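Local atomic coordinates of arginine--tRNA ligase (Campylobacter jejuni, PDB entry 3FNR), a protein that joins L-arginine to its cognate tRNA at the expense of ATP, releasing AMP and diphosphate, as a monomeric class I aminoacyl-tRNA synthetase. Residues Gly248-Pro251 with Arg252-Ala256; Gly261-Ser264 with Asn265-Glu268. The protein carries 1 engineered substitution. All blocks are in the same frame, centred on the assembly; numbering follows the deposited sequence.

Both contacts are local and follow one another in the catalytic domain, within the beta-alpha-beta unit made of strand 237-243, helix 250-258 and strand 267-279. Interaction 1 forms the first turns of the helix and is partly buried, with M253 and A255 in the interior; a Y249-R252 CH-pi contact and a bridging water supplement its helical backbone bonds. Interaction 2 lies at the surface, where a 3-10 turn leads from the helix into the next strand, and it relies on backbone and carboxylate hydrogen bonds, with L267 as its buried residue. K254 connects the two: its NZ probably bonds to both L267 O, at 2.6 Å, and S264 O.

Interaction 1: Gly248-Pro251 with Arg252-Ala256; sequences GYIP and RMKAA
R252 leaves the helix with CG between its backbone N and carbonyl carbon (chi1 76°) and bends again at chi3 (74°), laying its chain across Y249 at about a right angle. R252 CD sits over one ring face, 4.1 Å from the Y249 centroid, a CH-pi contact; beyond it the guanidinium plane is tilted 39° from the ring, with R252 NH2 3.6 Å from Y249 CD2. M253 reaches the same ring with its methyl, CE lying 3.7 Å from Y249 CE1. This is the N-terminal part of helix 250-258, the crossover helix between strands 237-243 and 267-279 of the class I catalytic domain. Its first turns are tied by K254 N to I250 O (3.1 Å, nearly straight) and A255 N to P251 O (3.0 Å). A water joins the turn to the arginine: it donates to G248 O and accepts from R252 N and, in the guanidinium plane, from R252 NE at 2.7 Å. R252 NH1 adds a weak bond to G248 O. I250 CG2 lies alongside the K254 chain, 3.8 Å from K254 CE. Y249 OH bonds to D223 of helix 219-231, whose L220 also packs on Y249 and M253.

Interaction 2: Gly261-Ser264 with Asn265-Glu268; sequences GFDS and NNLE
D263 meets N265 and N266 through its carboxylate and its backbone carbonyl, at a short 3-10 turn between helix 250-258 and strand 267-279. Two backbone bonds shape the turn, each spanning three residues as 3-10 geometry requires: N266 N to D263 O at 3.0 Å, and L267 N to S264 O at 3.1 Å. In both the donor stands above the carbonyl plane, markedly so for the second, where the C=O...N angle is only 111°.

The side-chain bond is made by D263. A fully extended chi1 (-180°) swings its carboxylate to the carbonyl side, until OD1 takes the N-H of N265 at 3.3 Å. The N-H is fairly well aimed, but the bond is long and comes from above the carboxylate plane. Close by, N265 CB lies 3.6 Å from D263 OD1, and the N265 amide is turned 55° from the carboxylate as the two side chains pass each other at a slant. On the N266 side, a water accepts from N266 ND2 at 3.2 Å and, weakly, from D263 N.

L267 turns inward, packing on M231 and H227 of helix 219-231 and on M253 of helix 250-258. Upstream, G261 has positive phi as the C-prime residue of the Schellman motif that ends helix 250-258, and S264 OG bonds to E258 in its last turn. D263 thus forms an Asx turn, OD1 taking the amide of N265, while its O takes that of N266 three residues on. S264 O is shared by L267 N and K254 NZ, so the lysine probably offsets the carbonyl's partial charge, while the amide bond, well off the carbonyl plane, is likely the lesser of the two holds.

Interaction 1: Gly248-Pro251 with Arg252-Ala256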
# COMPACT_ATOMS: atom_id res chain seq x y z
N GLY A 248 5.30 -20.41 3.22
CA GLY A 248 5.97 -21.64 2.76
C GLY A 248 6.62 -21.55 1.38
O GLY A 248 7.37 -22.43 0.98
N TYR A 249 6.32 -20.46 0.68
CA TYR A 249 6.81 -20.22 -0.67
C TYR A 249 8.14 -19.46 -0.66
O TYR A 249 8.83 -19.40 -1.67
CB TYR A 249 5.75 -19.41 -1.41
CG TYR A 249 5.86 -19.39 -2.92
CD1 TYR A 249 6.42 -18.29 -3.58
CD2 TYR A 249 5.34 -20.43 -3.69
CE1 TYR A 249 6.50 -18.25 -4.97
CE2 TYR A 249 5.41 -20.39 -5.09
CZ TYR A 249 5.99 -19.29 -5.71
OH TYR A 249 6.07 -19.23 -7.08
N ILE A 250 8.50 -18.87 0.49
CA ILE A 250 9.75 -18.12 0.62
C ILE A 250 11.02 -18.93 0.29
O ILE A 250 11.80 -18.49 -0.56
CB ILE A 250 9.87 -17.34 1.98
CG1 ILE A 250 8.69 -16.37 2.15
CG2 ILE A 250 11.18 -16.55 2.05
CD1 ILE A 250 8.68 -15.62 3.49
N PRO A 251 11.23 -20.11 0.92
CA PRO A 251 12.49 -20.82 0.69
C PRO A 251 12.78 -21.19 -0.77
O PRO A 251 13.94 -21.12 -1.18
CB PRO A 251 12.34 -22.10 1.52
CG PRO A 251 11.39 -21.73 2.58
CD PRO A 251 10.39 -20.88 1.86
N ARG A 252 11.76 -21.56 -1.55
CA ARG A 252 11.97 -21.93 -2.96
C ARG A 252 12.32 -20.73 -3.84
O ARG A 252 12.99 -20.89 -4.86
CB ARG A 252 10.76 -22.68 -3.54
CG ARG A 252 9.55 -21.82 -3.88
CD ARG A 252 8.31 -22.66 -4.12
NE ARG A 252 7.79 -23.19 -2.87
CZ ARG A 252 6.62 -23.80 -2.73
NH1 ARG A 252 6.25 -24.23 -1.54
NH2 ARG A 252 5.82 -23.97 -3.78
N MET A 253 11.91 -19.53 -3.43
CA MET A 253 12.24 -18.34 -4.19
C MET A 253 13.65 -17.88 -3.87
O MET A 253 14.39 -17.49 -4.76
CB MET A 253 11.18 -17.25 -3.98
CG MET A 253 11.18 -16.11 -5.04
SD MET A 253 10.97 -16.55 -6.80
CE MET A 253 9.82 -17.88 -6.66
N LYS A 254 14.03 -17.95 -2.59
CA LYS A 254 15.40 -17.61 -2.18
C LYS A 254 16.42 -18.57 -2.82
O LYS A 254 17.50 -18.14 -3.24
CB LYS A 254 15.55 -17.66 -0.66
CG LYS A 254 14.57 -16.79 0.11
CD LYS A 254 15.03 -15.35 0.21
CE LYS A 254 14.48 -14.70 1.46
NZ LYS A 254 15.16 -13.42 1.77
N ALA A 255 16.04 -19.85 -2.89
CA ALA A 255 16.85 -20.91 -3.51
C ALA A 255 17.08 -20.64 -4.98
O ALA A 255 18.19 -20.80 -5.48
CB ALA A 255 16.16 -22.26 -3.32
N ALA A 256 16.02 -20.21 -5.67
CA ALA A 256 16.07 -19.84 -7.08
C ALA A 256 17.03 -18.68 -7.32
O ALA A 256 17.82 -18.72 -8.25
CB ALA A 256 14.69 -19.49 -7.58
O HOH W 1 9.38 -22.93 -0.67

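Interaction 2: Gly261-Ser264 with Asn265-Glu268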
# COMPACT_ATOMS: atom_id res chain seq x y z
N GLY A 261 22.87 -16.65 -9.09
CA GLY A 261 24.07 -15.88 -8.77
C GLY A 261 23.79 -14.73 -7.82
O GLY A 261 24.71 -14.00 -7.46
N PHE A 262 22.53 -14.58 -7.42
CA PHE A 262 22.13 -13.50 -6.53
C PHE A 262 22.32 -13.87 -5.06
O PHE A 262 22.24 -15.05 -4.69
CB PHE A 262 20.67 -13.08 -6.76
CG PHE A 262 20.37 -12.64 -8.17
CD1 PHE A 262 19.38 -13.30 -8.90
CD2 PHE A 262 21.04 -11.58 -8.75
CE1 PHE A 262 19.08 -12.90 -10.21
CE2 PHE A 262 20.76 -11.18 -10.06
CZ PHE A 262 19.77 -11.85 -10.78
N ASP A 263 22.56 -12.86 -4.24
CA ASP A 263 22.51 -12.99 -2.79
C ASP A 263 21.04 -12.83 -2.42
O ASP A 263 20.45 -11.76 -2.60
CB ASP A 263 23.39 -11.90 -2.15
CG ASP A 263 23.42 -11.96 -0.62
OD1 ASP A 263 22.86 -12.91 -0.01
OD2 ASP A 263 24.02 -11.05 -0.03
N SER A 264 20.45 -13.91 -1.90
CA SER A 264 19.03 -13.92 -1.58
C SER A 264 18.65 -13.03 -0.38
O SER A 264 17.46 -12.76 -0.17
CB SER A 264 18.55 -15.35 -1.36
OG SER A 264 19.27 -15.97 -0.31
N ASN A 265 19.64 -12.56 0.38
CA ASN A 265 19.40 -11.54 1.40
C ASN A 265 19.01 -10.18 0.82
O ASN A 265 18.54 -9.31 1.54
CB ASN A 265 20.61 -11.38 2.32
CG ASN A 265 20.75 -12.52 3.31
OD1 ASN A 265 19.79 -13.25 3.59
ND2 ASN A 265 21.95 -12.68 3.86
N ASN A 266 19.24 -9.99 -0.48
CA ASN A 266 18.80 -8.78 -1.18
C ASN A 266 17.36 -8.86 -1.69
O ASN A 266 16.87 -7.93 -2.32
CB ASN A 266 19.78 -8.42 -2.29
CG ASN A 266 21.13 -7.96 -1.75
OD1 ASN A 266 21.24 -7.54 -0.60
ND2 ASN A 266 22.16 -8.03 -2.58
N LEU A 267 16.70 -9.99 -1.41
CA LEU A 267 15.26 -10.11 -1.57
C LEU A 267 14.60 -10.16 -0.20
O LEU A 267 14.76 -11.13 0.56
CB LEU A 267 14.89 -11.34 -2.42
CG LEU A 267 13.41 -11.54 -2.77
CD1 LEU A 267 12.84 -10.39 -3.61
CD2 LEU A 267 13.22 -12.84 -3.50
N GLU A 268 13.88 -9.10 0.13
CA GLU A 268 13.24 -8.94 1.42
C GLU A 268 11.76 -9.22 1.26
O GLU A 268 11.08 -8.54 0.49
CB GLU A 268 13.48 -7.51 1.92
CG GLU A 268 12.75 -7.12 3.20
CD GLU A 268 12.94 -5.65 3.58
OE1 GLU A 268 13.96 -5.03 3.20
OE2 GLU A 268 12.03 -5.12 4.26
O HOH W 2 22.35 -9.71 -5.28